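Local atomic coordinates of fructose-bisphosphate aldolase (Slackia heliotrinireducens, PDB entry 4MOZ), a protein that belongs to the DeoC/LacD family of aldolases and folds as a TIM barrel, a closed ring of eight parallel strands surrounded by helices. Residues A206-V211 / G237-G242; M38-D43 / R271-R276; Y99-N104 / Q121-E126. All blocks are in the same frame, centred on the assembly; numbering follows the deposited sequence.

Contact 1. Residues A206-V211 / G237-G242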
ATOM      1  N   ALA C 206      20.156 -13.404   7.658  1.00 26.46           N
ATOM      2  CA  ALA C 206      20.864 -13.795   6.437  1.00 26.58           C
ATOM      3  C   ALA C 206      21.892 -14.902   6.680  1.00 26.75           C
ATOM      4  O   ALA C 206      22.459 -15.015   7.768  1.00 29.34           O
ATOM      5  CB  ALA C 206      21.533 -12.587   5.797  1.00 23.27           C
ATOM      6  N   ASP C 207      22.114 -15.721   5.657  1.00 25.19           N
ATOM      7  CA  ASP C 207      23.183 -16.708   5.682  1.00 25.57           C
ATOM      8  C   ASP C 207      24.533 -16.067   5.384  1.00 26.51           C
ATOM      9  O   ASP C 207      25.554 -16.447   5.969  1.00 27.85           O
ATOM     10  CB  ASP C 207      22.883 -17.811   4.678  1.00 25.79           C
ATOM     11  CG  ASP C 207      21.611 -18.542   5.005  1.00 26.90           C
ATOM     12  OD1 ASP C 207      21.527 -19.121   6.111  1.00 28.51           O
ATOM     13  OD2 ASP C 207      20.681 -18.508   4.177  1.00 26.70           O
ATOM     14  N   PHE C 208      24.526 -15.098   4.469  1.00 24.26           N
ATOM     15  CA  PHE C 208      25.717 -14.349   4.098  1.00 25.28           C
ATOM     16  C   PHE C 208      25.392 -12.871   3.946  1.00 24.56           C
ATOM     17  O   PHE C 208      24.263 -12.510   3.609  1.00 26.05           O
ATOM     18  CB  PHE C 208      26.320 -14.882   2.790  1.00 27.95           C
ATOM     19  CG  PHE C 208      26.850 -16.283   2.894  1.00 28.11           C
ATOM     20  CD1 PHE C 208      28.129 -16.524   3.384  1.00 29.47           C
ATOM     21  CD2 PHE C 208      26.066 -17.367   2.505  1.00 27.56           C
ATOM     22  CE1 PHE C 208      28.615 -17.819   3.490  1.00 29.74           C
ATOM     23  CE2 PHE C 208      26.549 -18.663   2.603  1.00 26.39           C
ATOM     24  CZ  PHE C 208      27.825 -18.889   3.095  1.00 27.75           C
ATOM     25  N   VAL C 209      26.386 -12.026   4.204  1.00 23.71           N
ATOM     26  CA  VAL C 209      26.255 -10.588   4.015  1.00 24.34           C
ATOM     27  C   VAL C 209      27.404 -10.074   3.150  1.00 25.11           C
ATOM     28  O   VAL C 209      28.575 -10.359   3.420  1.00 26.28           O
ATOM     29  CB  VAL C 209      26.176  -9.816   5.359  1.00 23.96           C
ATOM     30  CG1 VAL C 209      27.342 -10.155   6.281  1.00 24.50           C
ATOM     31  CG2 VAL C 209      26.093  -8.311   5.122  1.00 23.74           C
ATOM     32  N   LYS C 210      27.056  -9.338   2.098  1.00 24.44           N
ATOM     33  CA  LYS C 210      28.044  -8.713   1.233  1.00 25.79           C
ATOM     34  C   LYS C 210      28.168  -7.236   1.585  1.00 25.53           C
ATOM     35  O   LYS C 210      27.189  -6.502   1.542  1.00 27.65           O
ATOM     36  CB  LYS C 210      27.678  -8.938  -0.249  1.00 26.50           C
ATOM     37  CG  LYS C 210      28.223  -7.934  -1.260  1.00 29.11           C
ATOM     38  CD  LYS C 210      29.736  -7.798  -1.289  1.00 31.55           C
ATOM     39  CE  LYS C 210      30.152  -6.865  -2.421  1.00 34.80           C
ATOM     40  NZ  LYS C 210      31.151  -5.843  -2.014  1.00 35.76           N
ATOM     41  N   VAL C 211      29.376  -6.822   1.952  1.00 25.38           N
ATOM     42  CA  VAL C 211      29.662  -5.430   2.308  1.00 25.70           C
ATOM     43  C   VAL C 211      30.829  -4.903   1.481  1.00 26.86           C
ATOM     44  O   VAL C 211      31.549  -5.676   0.857  1.00 31.18           O
ATOM     45  CB  VAL C 211      30.008  -5.268   3.814  1.00 25.75           C
ATOM     46  CG1 VAL C 211      28.806  -5.584   4.697  1.00 24.39           C
ATOM     47  CG2 VAL C 211      31.207  -6.129   4.198  1.00 24.76           C
ATOM     48  N   GLY C 237      27.847 -15.382   7.535  1.00 26.27           N
ATOM     49  CA  GLY C 237      29.134 -15.297   6.849  1.00 25.20           C
ATOM     50  C   GLY C 237      29.264 -14.005   6.071  1.00 25.93           C
ATOM     51  O   GLY C 237      28.366 -13.634   5.315  1.00 27.27           O
ATOM     52  N   LEU C 238      30.379 -13.311   6.262  1.00 25.29           N
ATOM     53  CA  LEU C 238      30.612 -12.048   5.578  1.00 25.22           C
ATOM     54  C   LEU C 238      31.386 -12.285   4.290  1.00 28.02           C
ATOM     55  O   LEU C 238      32.404 -12.980   4.286  1.00 29.19           O
ATOM     56  CB  LEU C 238      31.364 -11.079   6.491  1.00 22.63           C
ATOM     57  CG  LEU C 238      31.762  -9.710   5.930  1.00 24.25           C
ATOM     58  CD1 LEU C 238      31.839  -8.698   7.062  1.00 23.24           C
ATOM     59  CD2 LEU C 238      33.075  -9.774   5.155  1.00 22.37           C
ATOM     60  N   VAL C 239      30.899 -11.722   3.192  1.00 28.19           N
ATOM     61  CA  VAL C 239      31.661 -11.751   1.951  1.00 28.59           C
ATOM     62  C   VAL C 239      31.992 -10.326   1.550  1.00 27.90           C
ATOM     63  O   VAL C 239      31.221  -9.399   1.801  1.00 30.14           O
ATOM     64  CB  VAL C 239      30.969 -12.537   0.808  1.00 29.11           C
ATOM     65  CG1 VAL C 239      30.492 -13.897   1.300  1.00 30.37           C
ATOM     66  CG2 VAL C 239      29.815 -11.761   0.207  1.00 28.90           C
ATOM     67  N   CYS C 240      33.158 -10.153   0.949  1.00 26.41           N
ATOM     68  CA  CYS C 240      33.622  -8.832   0.595  1.00 28.84           C
ATOM     69  C   CYS C 240      33.983  -8.777  -0.888  1.00 31.50           C
ATOM     70  O   CYS C 240      33.602  -9.665  -1.661  1.00 32.41           O
ATOM     71  CB  CYS C 240      34.810  -8.467   1.480  1.00 31.37           C
ATOM     72  SG  CYS C 240      35.064  -6.695   1.657  1.00 35.87           S
ATOM     73  N   ALA C 241      34.705  -7.733  -1.283  1.00 34.45           N
ATOM     74  CA  ALA C 241      35.123  -7.561  -2.672  1.00 36.92           C
ATOM     75  C   ALA C 241      36.521  -6.945  -2.763  1.00 37.48           C
ATOM     76  O   ALA C 241      36.915  -6.147  -1.913  1.00 40.52           O
ATOM     77  CB  ALA C 241      34.109  -6.710  -3.432  1.00 33.89           C
ATOM     78  N   GLY C 242      37.269  -7.333  -3.787  1.00 38.52           N
ATOM     79  CA  GLY C 242      38.521  -6.660  -4.119  1.00 41.65           C
ATOM     80  C   GLY C 242      38.261  -5.500  -5.066  1.00 46.56           C
ATOM     81  O   GLY C 242      37.184  -5.413  -5.667  1.00 45.85           O
TER

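Contact 2. Residues M38-D43 / R271-R276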
HETATM    1  N   MSE C  38      32.010 -18.285  -2.981  1.00 26.25           N
HETATM    2  CA  MSE C  38      32.530 -17.577  -4.147  1.00 28.01           C
HETATM    3  C   MSE C  38      31.329 -17.168  -4.989  1.00 26.99           C
HETATM    4  O   MSE C  38      30.709 -18.008  -5.645  1.00 27.13           O
HETATM    5  CB  MSE C  38      33.492 -18.467  -4.948  1.00 28.13           C
HETATM    6  CG  MSE C  38      34.292 -17.741  -6.025  1.00 30.37           C
HETATM    7 SE   MSE C  38      33.194 -17.075  -7.511  1.00 36.70          SE
HETATM    8  CE  MSE C  38      34.622 -16.601  -8.763  1.00 34.39           C
ATOM      9  N   LEU C  39      30.993 -15.881  -4.951  1.00 25.95           N
ATOM     10  CA  LEU C  39      29.820 -15.359  -5.649  1.00 26.42           C
ATOM     11  C   LEU C  39      30.204 -14.596  -6.914  1.00 25.84           C
ATOM     12  O   LEU C  39      30.962 -13.622  -6.863  1.00 26.99           O
ATOM     13  CB  LEU C  39      28.982 -14.475  -4.710  1.00 26.98           C
ATOM     14  CG  LEU C  39      27.658 -13.908  -5.248  1.00 28.06           C
ATOM     15  CD1 LEU C  39      26.604 -13.838  -4.154  1.00 28.02           C
ATOM     16  CD2 LEU C  39      27.833 -12.545  -5.914  1.00 26.53           C
ATOM     17  N   PHE C  40      29.674 -15.049  -8.045  1.00 23.96           N
ATOM     18  CA  PHE C  40      29.844 -14.358  -9.315  1.00 26.24           C
ATOM     19  C   PHE C  40      28.624 -13.460  -9.546  1.00 26.43           C
ATOM     20  O   PHE C  40      27.515 -13.941  -9.823  1.00 26.78           O
ATOM     21  CB  PHE C  40      30.052 -15.379 -10.442  1.00 25.46           C
ATOM     22  CG  PHE C  40      30.186 -14.781 -11.821  1.00 25.30           C
ATOM     23  CD1 PHE C  40      30.841 -13.565 -12.027  1.00 24.76           C
ATOM     24  CD2 PHE C  40      29.685 -15.464 -12.929  1.00 26.69           C
ATOM     25  CE1 PHE C  40      30.965 -13.031 -13.298  1.00 25.24           C
ATOM     26  CE2 PHE C  40      29.813 -14.937 -14.209  1.00 26.38           C
ATOM     27  CZ  PHE C  40      30.453 -13.718 -14.392  1.00 26.83           C
ATOM     28  N   ALA C  41      28.844 -12.152  -9.401  1.00 25.89           N
ATOM     29  CA  ALA C  41      27.783 -11.155  -9.496  1.00 27.18           C
ATOM     30  C   ALA C  41      27.501 -10.754 -10.945  1.00 28.23           C
ATOM     31  O   ALA C  41      28.384 -10.258 -11.652  1.00 28.10           O
ATOM     32  CB  ALA C  41      28.129  -9.935  -8.650  1.00 24.81           C
ATOM     33  N   CYS C  42      26.260 -10.974 -11.372  1.00 30.58           N
ATOM     34  CA  CYS C  42      25.829 -10.688 -12.741  1.00 31.49           C
ATOM     35  C   CYS C  42      24.552  -9.849 -12.764  1.00 29.99           C
ATOM     36  O   CYS C  42      23.722  -9.989 -13.662  1.00 30.16           O
ATOM     37  CB  CYS C  42      25.597 -11.999 -13.501  1.00 31.23           C
ATOM     38  SG  CYS C  42      27.067 -13.035 -13.681  1.00 33.83           S
ATOM     39  N   ASP C  43      24.407  -8.972 -11.776  1.00 30.19           N
ATOM     40  CA  ASP C  43      23.194  -8.178 -11.605  1.00 28.92           C
ATOM     41  C   ASP C  43      23.358  -6.722 -12.056  1.00 28.34           C
ATOM     42  O   ASP C  43      22.408  -5.939 -11.994  1.00 29.73           O
ATOM     43  CB  ASP C  43      22.752  -8.223 -10.139  1.00 30.22           C
ATOM     44  CG  ASP C  43      23.763  -7.569  -9.199  1.00 32.36           C
ATOM     45  OD1 ASP C  43      24.975  -7.862  -9.313  1.00 32.41           O
ATOM     46  OD2 ASP C  43      23.343  -6.766  -8.338  1.00 36.18           O
ATOM     47  N   ARG C 271      32.194  -7.174 -12.267  1.00 32.68           N
ATOM     48  CA  ARG C 271      32.786  -6.639 -13.495  1.00 34.07           C
ATOM     49  C   ARG C 271      34.258  -6.979 -13.696  1.00 34.09           C
ATOM     50  O   ARG C 271      34.715  -7.088 -14.834  1.00 34.98           O
ATOM     51  CB  ARG C 271      32.539  -5.131 -13.626  1.00 35.12           C
ATOM     52  CG  ARG C 271      33.193  -4.278 -12.557  1.00 37.68           C
ATOM     53  CD  ARG C 271      32.524  -2.921 -12.496  1.00 41.19           C
ATOM     54  NE  ARG C 271      32.837  -2.225 -11.253  1.00 47.87           N
ATOM     55  CZ  ARG C 271      32.228  -1.119 -10.832  1.00 49.33           C
ATOM     56  NH1 ARG C 271      32.591  -0.567  -9.682  1.00 55.19           N
ATOM     57  NH2 ARG C 271      31.257  -0.565 -11.553  1.00 44.73           N
ATOM     58  N   ASN C 272      34.995  -7.165 -12.603  1.00 34.60           N
ATOM     59  CA  ASN C 272      36.396  -7.556 -12.705  1.00 35.48           C
ATOM     60  C   ASN C 272      36.553  -8.869 -13.472  1.00 32.91           C
ATOM     61  O   ASN C 272      37.548  -9.076 -14.165  1.00 34.59           O
ATOM     62  CB  ASN C 272      37.051  -7.652 -11.328  1.00 39.62           C
ATOM     63  CG  ASN C 272      38.563  -7.489 -11.389  1.00 46.14           C
ATOM     64  OD1 ASN C 272      39.120  -7.078 -12.410  1.00 53.11           O
ATOM     65  ND2 ASN C 272      39.236  -7.807 -10.294  1.00 46.10           N
ATOM     66  N   ILE C 273      35.556  -9.741 -13.358  1.00 29.67           N
ATOM     67  CA  ILE C 273      35.525 -10.967 -14.142  1.00 27.93           C
ATOM     68  C   ILE C 273      34.995 -10.715 -15.559  1.00 29.58           C
ATOM     69  O   ILE C 273      35.716 -10.927 -16.542  1.00 26.60           O
ATOM     70  CB  ILE C 273      34.683 -12.067 -13.461  1.00 26.91           C
ATOM     71  CG1 ILE C 273      35.349 -12.531 -12.160  1.00 27.04           C
ATOM     72  CG2 ILE C 273      34.482 -13.240 -14.408  1.00 25.02           C
ATOM     73  CD1 ILE C 273      34.432 -13.326 -11.244  1.00 25.82           C
ATOM     74  N   HIS C 274      33.748 -10.248 -15.663  1.00 29.69           N
ATOM     75  CA  HIS C 274      33.055 -10.253 -16.950  1.00 29.27           C
ATOM     76  C   HIS C 274      33.514  -9.246 -17.972  1.00 28.04           C
ATOM     77  O   HIS C 274      33.257  -9.432 -19.154  1.00 29.47           O
ATOM     78  CB  HIS C 274      31.527 -10.256 -16.793  1.00 29.48           C
ATOM     79  CG  HIS C 274      30.958  -9.013 -16.141  1.00 30.52           C
ATOM     80  ND1 HIS C 274      30.997  -7.796 -16.728  1.00 29.18           N
ATOM     81  CD2 HIS C 274      30.285  -8.843 -14.930  1.00 30.05           C
ATOM     82  CE1 HIS C 274      30.403  -6.895 -15.927  1.00 31.58           C
ATOM     83  NE2 HIS C 274      29.968  -7.538 -14.825  1.00 33.18           N
ATOM     84  N   GLN C 275      34.221  -8.199 -17.546  1.00 28.53           N
ATOM     85  CA  GLN C 275      34.796  -7.228 -18.499  1.00 29.81           C
ATOM     86  C   GLN C 275      35.985  -7.776 -19.307  1.00 31.53           C
ATOM     87  O   GLN C 275      36.428  -7.152 -20.277  1.00 34.92           O
ATOM     88  CB  GLN C 275      35.177  -5.923 -17.802  1.00 27.58           C
ATOM     89  CG  GLN C 275      33.969  -5.124 -17.339  1.00 31.34           C
ATOM     90  CD  GLN C 275      34.329  -3.847 -16.608  1.00 31.99           C
ATOM     91  OE1 GLN C 275      35.490  -3.599 -16.286  1.00 34.49           O
ATOM     92  NE2 GLN C 275      33.323  -3.028 -16.337  1.00 32.59           N
ATOM     93  N   ARG C 276      36.485  -8.943 -18.910  1.00 30.47           N
ATOM     94  CA  ARG C 276      37.588  -9.603 -19.601  1.00 33.35           C
ATOM     95  C   ARG C 276      37.058 -10.543 -20.678  1.00 32.63           C
ATOM     96  O   ARG C 276      35.880 -10.910 -20.662  1.00 34.98           O
ATOM     97  CB  ARG C 276      38.445 -10.387 -18.601  1.00 33.62           C
ATOM     98  CG  ARG C 276      39.131  -9.521 -17.561  1.00 34.27           C
ATOM     99  CD  ARG C 276      39.699 -10.364 -16.432  1.00 35.41           C
ATOM    100  NE  ARG C 276      40.019  -9.545 -15.267  1.00 36.35           N
ATOM    101  CZ  ARG C 276      41.203  -8.985 -15.028  1.00 35.54           C
ATOM    102  NH1 ARG C 276      41.374  -8.257 -13.935  1.00 36.00           N
ATOM    103  NH2 ARG C 276      42.215  -9.147 -15.870  1.00 34.84           N
TER
HETATM  104  O   HOH W   1      27.475  -7.720 -12.947  1.00 33.65           O

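Contact 3. Residues Y99-N104 / Q121-E126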
ATOM      1  N   TYR C  99      22.307 -21.128  -9.178  1.00 28.17           N
ATOM      2  CA  TYR C  99      21.750 -19.785  -9.359  1.00 26.89           C
ATOM      3  C   TYR C  99      21.267 -19.158  -8.059  1.00 25.44           C
ATOM      4  O   TYR C  99      20.573 -19.796  -7.260  1.00 23.95           O
ATOM      5  CB  TYR C  99      20.621 -19.787 -10.397  1.00 25.41           C
ATOM      6  CG  TYR C  99      21.099 -20.079 -11.804  1.00 25.44           C
ATOM      7  CD1 TYR C  99      21.772 -19.104 -12.550  1.00 23.12           C
ATOM      8  CD2 TYR C  99      20.879 -21.328 -12.391  1.00 24.52           C
ATOM      9  CE1 TYR C  99      22.214 -19.370 -13.835  1.00 24.93           C
ATOM     10  CE2 TYR C  99      21.315 -21.605 -13.678  1.00 23.73           C
ATOM     11  CZ  TYR C  99      21.982 -20.625 -14.397  1.00 26.14           C
ATOM     12  OH  TYR C  99      22.418 -20.894 -15.676  1.00 26.28           O
ATOM     13  N   LEU C 100      21.663 -17.903  -7.859  1.00 23.26           N
ATOM     14  CA  LEU C 100      21.142 -17.076  -6.787  1.00 24.22           C
ATOM     15  C   LEU C 100      20.334 -15.955  -7.435  1.00 24.67           C
ATOM     16  O   LEU C 100      20.888 -15.120  -8.166  1.00 24.37           O
ATOM     17  CB  LEU C 100      22.283 -16.490  -5.961  1.00 23.06           C
ATOM     18  CG  LEU C 100      21.896 -15.808  -4.645  1.00 23.57           C
ATOM     19  CD1 LEU C 100      22.094 -16.762  -3.480  1.00 22.34           C
ATOM     20  CD2 LEU C 100      22.735 -14.561  -4.433  1.00 24.33           C
ATOM     21  N   VAL C 101      19.027 -15.942  -7.180  1.00 23.31           N
ATOM     22  CA  VAL C 101      18.141 -14.948  -7.783  1.00 24.45           C
ATOM     23  C   VAL C 101      18.161 -13.636  -6.998  1.00 24.85           C
ATOM     24  O   VAL C 101      17.748 -13.580  -5.833  1.00 24.87           O
ATOM     25  CB  VAL C 101      16.700 -15.474  -7.940  1.00 24.58           C
ATOM     26  CG1 VAL C 101      15.811 -14.418  -8.588  1.00 25.11           C
ATOM     27  CG2 VAL C 101      16.693 -16.752  -8.772  1.00 22.59           C
ATOM     28  N   LYS C 102      18.660 -12.590  -7.648  1.00 23.97           N
ATOM     29  CA  LYS C 102      18.707 -11.263  -7.056  1.00 25.37           C
ATOM     30  C   LYS C 102      17.313 -10.640  -7.112  1.00 24.78           C
ATOM     31  O   LYS C 102      16.830 -10.273  -8.181  1.00 25.82           O
ATOM     32  CB  LYS C 102      19.752 -10.396  -7.768  1.00 24.20           C
ATOM     33  CG  LYS C 102      19.926  -8.993  -7.202  1.00 25.55           C
ATOM     34  CD  LYS C 102      20.276  -9.011  -5.721  1.00 26.18           C
ATOM     35  CE  LYS C 102      21.007  -7.745  -5.312  1.00 27.03           C
ATOM     36  NZ  LYS C 102      20.135  -6.542  -5.430  1.00 27.97           N
HETATM   37  N   MSE C 103      16.681 -10.533  -5.945  1.00 24.03           N
HETATM   38  CA  MSE C 103      15.263 -10.181  -5.823  1.00 24.25           C
HETATM   39  C   MSE C 103      14.935  -8.716  -6.101  1.00 22.59           C
HETATM   40  O   MSE C 103      13.841  -8.408  -6.569  1.00 21.73           O
HETATM   41  CB  MSE C 103      14.746 -10.547  -4.431  1.00 24.36           C
HETATM   42  CG  MSE C 103      14.818 -12.019  -4.119  1.00 28.84           C
HETATM   43 SE   MSE C 103      13.750 -13.100  -5.333  1.00 32.40          SE
HETATM   44  CE  MSE C 103      11.964 -12.528  -4.778  1.00 26.49           C
ATOM     45  N   ASN C 104      15.857  -7.816  -5.780  1.00 22.50           N
ATOM     46  CA  ASN C 104      15.644  -6.402  -6.064  1.00 22.03           C
ATOM     47  C   ASN C 104      16.721  -5.811  -6.968  1.00 22.64           C
ATOM     48  O   ASN C 104      17.808  -6.370  -7.083  1.00 23.47           O
ATOM     49  CB  ASN C 104      15.458  -5.589  -4.768  1.00 22.91           C
ATOM     50  CG  ASN C 104      16.705  -5.527  -3.897  1.00 24.31           C
ATOM     51  OD1 ASN C 104      17.632  -6.335  -4.020  1.00 23.91           O
ATOM     52  ND2 ASN C 104      16.720  -4.561  -2.986  1.00 23.58           N
ATOM     53  N   GLN C 121      11.796  -4.880  -4.384  1.00 21.67           N
ATOM     54  CA  GLN C 121      11.595  -6.277  -4.735  1.00 22.43           C
ATOM     55  C   GLN C 121      10.844  -6.321  -6.062  1.00 23.65           C
ATOM     56  O   GLN C 121       9.821  -5.665  -6.224  1.00 24.39           O
ATOM     57  CB  GLN C 121      10.818  -7.013  -3.650  1.00 22.32           C
ATOM     58  CG  GLN C 121      10.716  -8.508  -3.909  1.00 24.13           C
ATOM     59  CD  GLN C 121      10.139  -9.271  -2.734  1.00 26.29           C
ATOM     60  OE1 GLN C 121      10.279  -8.855  -1.581  1.00 26.85           O
ATOM     61  NE2 GLN C 121       9.495 -10.402  -3.018  1.00 23.36           N
ATOM     62  N   LEU C 122      11.373  -7.082  -7.012  1.00 24.64           N
ATOM     63  CA  LEU C 122      10.893  -7.047  -8.392  1.00 22.31           C
ATOM     64  C   LEU C 122       9.705  -7.960  -8.652  1.00 23.03           C
ATOM     65  O   LEU C 122       8.982  -7.762  -9.618  1.00 24.35           O
ATOM     66  CB  LEU C 122      12.038  -7.370  -9.356  1.00 21.05           C
ATOM     67  CG  LEU C 122      13.241  -6.424  -9.297  1.00 21.52           C
ATOM     68  CD1 LEU C 122      14.406  -6.961 -10.123  1.00 21.41           C
ATOM     69  CD2 LEU C 122      12.867  -5.011  -9.734  1.00 21.53           C
ATOM     70  N   HIS C 123       9.503  -8.948  -7.784  1.00 22.75           N
ATOM     71  CA  HIS C 123       8.418  -9.926  -7.923  1.00 24.14           C
ATOM     72  C   HIS C 123       8.342 -10.710  -6.650  1.00 23.88           C
ATOM     73  O   HIS C 123       9.252 -10.640  -5.830  1.00 26.13           O
ATOM     74  CB  HIS C 123       8.702 -10.873  -9.090  1.00 24.40           C
ATOM     75  CG  HIS C 123      10.125 -11.375  -9.112  1.00 24.71           C
ATOM     76  ND1 HIS C 123      10.556 -12.365  -8.305  1.00 22.32           N
ATOM     77  CD2 HIS C 123      11.233 -10.952  -9.844  1.00 24.50           C
ATOM     78  CE1 HIS C 123      11.867 -12.577  -8.520  1.00 22.71           C
ATOM     79  NE2 HIS C 123      12.281 -11.711  -9.461  1.00 25.49           N
ATOM     80  N   ASP C 124       7.279 -11.483  -6.465  1.00 23.40           N
ATOM     81  CA  ASP C 124       7.167 -12.304  -5.261  1.00 26.14           C
ATOM     82  C   ASP C 124       8.105 -13.522  -5.292  1.00 26.08           C
ATOM     83  O   ASP C 124       8.671 -13.866  -6.341  1.00 24.56           O
ATOM     84  CB  ASP C 124       5.710 -12.717  -4.990  1.00 26.52           C
ATOM     85  CG  ASP C 124       5.088 -13.515  -6.134  1.00 29.71           C
ATOM     86  OD1 ASP C 124       5.817 -14.182  -6.905  1.00 32.80           O
ATOM     87  OD2 ASP C 124       3.847 -13.484  -6.253  1.00 33.56           O
ATOM     88  N   ILE C 125       8.266 -14.161  -4.135  1.00 27.45           N
ATOM     89  CA  ILE C 125       9.097 -15.352  -4.026  1.00 27.61           C
ATOM     90  C   ILE C 125       8.519 -16.509  -4.843  1.00 27.21           C
ATOM     91  O   ILE C 125       9.266 -17.307  -5.404  1.00 29.60           O
ATOM     92  CB  ILE C 125       9.337 -15.762  -2.551  1.00 29.25           C
ATOM     93  CG1 ILE C 125      10.410 -16.858  -2.462  1.00 29.88           C
ATOM     94  CG2 ILE C 125       8.035 -16.178  -1.863  1.00 30.67           C
ATOM     95  CD1 ILE C 125      10.965 -17.068  -1.067  1.00 34.20           C
ATOM     96  N   GLU C 126       7.192 -16.572  -4.924  1.00 28.11           N
ATOM     97  CA  GLU C 126       6.496 -17.626  -5.663  1.00 30.10           C
ATOM     98  C   GLU C 126       6.956 -17.733  -7.115  1.00 28.22           C
ATOM     99  O   GLU C 126       7.027 -18.831  -7.659  1.00 32.92           O
ATOM    100  CB  GLU C 126       4.976 -17.426  -5.594  1.00 31.55           C
ATOM    101  CG  GLU C 126       4.340 -17.836  -4.267  1.00 36.12           C
ATOM    102  CD  GLU C 126       4.452 -16.783  -3.168  1.00 37.38           C
ATOM    103  OE1 GLU C 126       5.043 -15.702  -3.393  1.00 35.79           O
ATOM    104  OE2 GLU C 126       3.935 -17.037  -2.061  1.00 45.56           O
TER
HETATM  105  O   HOH W   2      14.754 -10.731 -10.042  1.00 23.01           O

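Contact 1. Residues A206-V211 / G237-G242
Val239 N reaches Val209 O at 2.7 Å and almost straight, with 172° at the hydrogen, and the same oxygen also takes a CA-H contact from Leu238. This is the middle of a parallel ladder between strands 208-210 and 237-240, neighbours in a TIM barrel and the two strands of a right-handed beta-alpha-beta unit whose crossover runs through helix 222-232. The ladder continues on both sides: Gly237 N to Asp207 O, Val209 N to Gly237 O at 2.8 Å, and a longer bond from Val211 N to Val239 O at 3.2 Å. The short strands are twisted against each other by 27°.

Phe208, Lys210 and Val239 lie on one face of the sheet. The Phe208 ring passes obliquely by the Gly237 backbone, its CD1 3.8 Å from Gly237 CA, and the same carbon meets Val239 CG1. The other branch, Val239 CG2, presses on Lys210 CB at 3.6 Å. On the opposite face, Val209 and Leu238 turn toward the helices: Val209 packs on Ala201 of helix 191-204, Leu238 on Leu226 of helix 222-232. Val211 CG2 meets Leu238 CD1 at 3.9 Å, the two side chains crossing at about a right angle.

The Asp207 carboxylate turns away: OD1 bonds to Tyr23 OH and forms a salt bridge with Arg89 of a second subunit. Lys210 leaves its backbone with CG anti to N (chi1 156°) and then bends twice, which brings NZ to 2.9 Å from Val211 O, above that carbonyl's plane, and beside Ala241 CB at 3.4 Å.

Contact 2. Residues M38-D43 / R271-R276
Ile273 drives two of its branches against the ring of Phe40: CD1 sits 3.7 Å from Phe40 CD1, and CG2 lies 3.7 Å from Phe40 CE1. The aromatic side chain stretches out from strand 37-41 with CG opposite its own N across the CA-CB bond (chi1 178°), and this extension carries the ring across to the short helix 271-274. The isoleucine approaches obliquely, while His274 CB stands at the ring's edge, near its plane. One face of the phenyl ring is covered from within its own segment by Cys42 SG, offset toward the rim, and Ile71 of helix 66-74 packs on the same side chain.

Met38, a selenomethionine, meets Ile273 CD1 tip to tip through CE at 4.1 Å.

His274 holds its CG between the backbone N and the carbonyl carbon, with chi1 64°, a turn that lays the imidazole back over Arg271 CA. Its CD2 edge faces Ala41 O at 4.0 Å. A water bridges Ala41 O, to which it donates at 3.0 Å, and His274 NE2, 3.1 Å away. Asp62 takes the other ring nitrogen, ND1, and Phe53 stacks on the ring, so its rotation is well fixed.

The contact thus seats the turn of helix that follows the last strand, 266-269, against the outer side of the first, at the seam where a TIM barrel closes.

Contact 3. Residues Y99-N104 / Q121-E126
One backbone bond joins the segments: Leu122 N to Met103 O, 2.8 Å. It lies where the long loop leaving strand 99-102 returns to start helix 125-132, within a beta-alpha-beta unit of the TIM barrel, and Asn104 and Gln121 form a single backbone bridge beside it. Asp124 is the N-cap residue of that helix, its OD1 accepting from Ala127 N, and its own N bonds to Gln161 of a third subunit.

Van der Waals packing centres on the selenomethionine Met103, whose chain coils through three torsions near -60° and so curls its end back toward the loop. SE makes an oblique contact of the sulfur-aromatic type with the His123 ring, 3.7 Å from CE1. The terminal CE rests 3.5 Å from His123 O and 3.7 Å from Gln121 NE2, the glutamine running alongside in the same direction. Leu122 CG covers Met103 O from the other segment, at 3.4 Å, and Val101 CG1 stands at the edge of the imidazole.

Polar bonds stiffen each side. Lys102 NZ binds both Asn104 OD1 and Asn104 O, in each case from above the carbonyl plane; Thr144 also bonds to both side chains, through OG1 and N respectively. Gln121 NE2 donates to His123 O at 2.8 Å. The imidazole is held at both nitrogens: a water joins NE2, at 2.7 Å, to Lys102 O, and ND1 donates to Asp124 O at 3.1 Å, with that oxygen lying exactly in the ring plane.

All three contacts hang on the same barrel. Contact 1 pairs its sixth and seventh strands, contact 2 sets a helix on the first, and contact 3 ties the loop after the third to its helix. Contacts 1 and 2 have centres about 15 Å apart, contacts 1 and 3 about 18 Å; neither pair touches. Contacts 2 and 3, about 19 Å between centres, do meet: Leu39 CD1 packs on Leu100 CD2 at 3.9 Å, and Asp43 OD2 lies 3.9 Å from Lys102 CE. Trp176 relates contacts 3 and 1, holding Lys102 by cation-pi and touching Lys210. Both lysines lie near the C-terminal strand ends, the side that carries the active site in this fold.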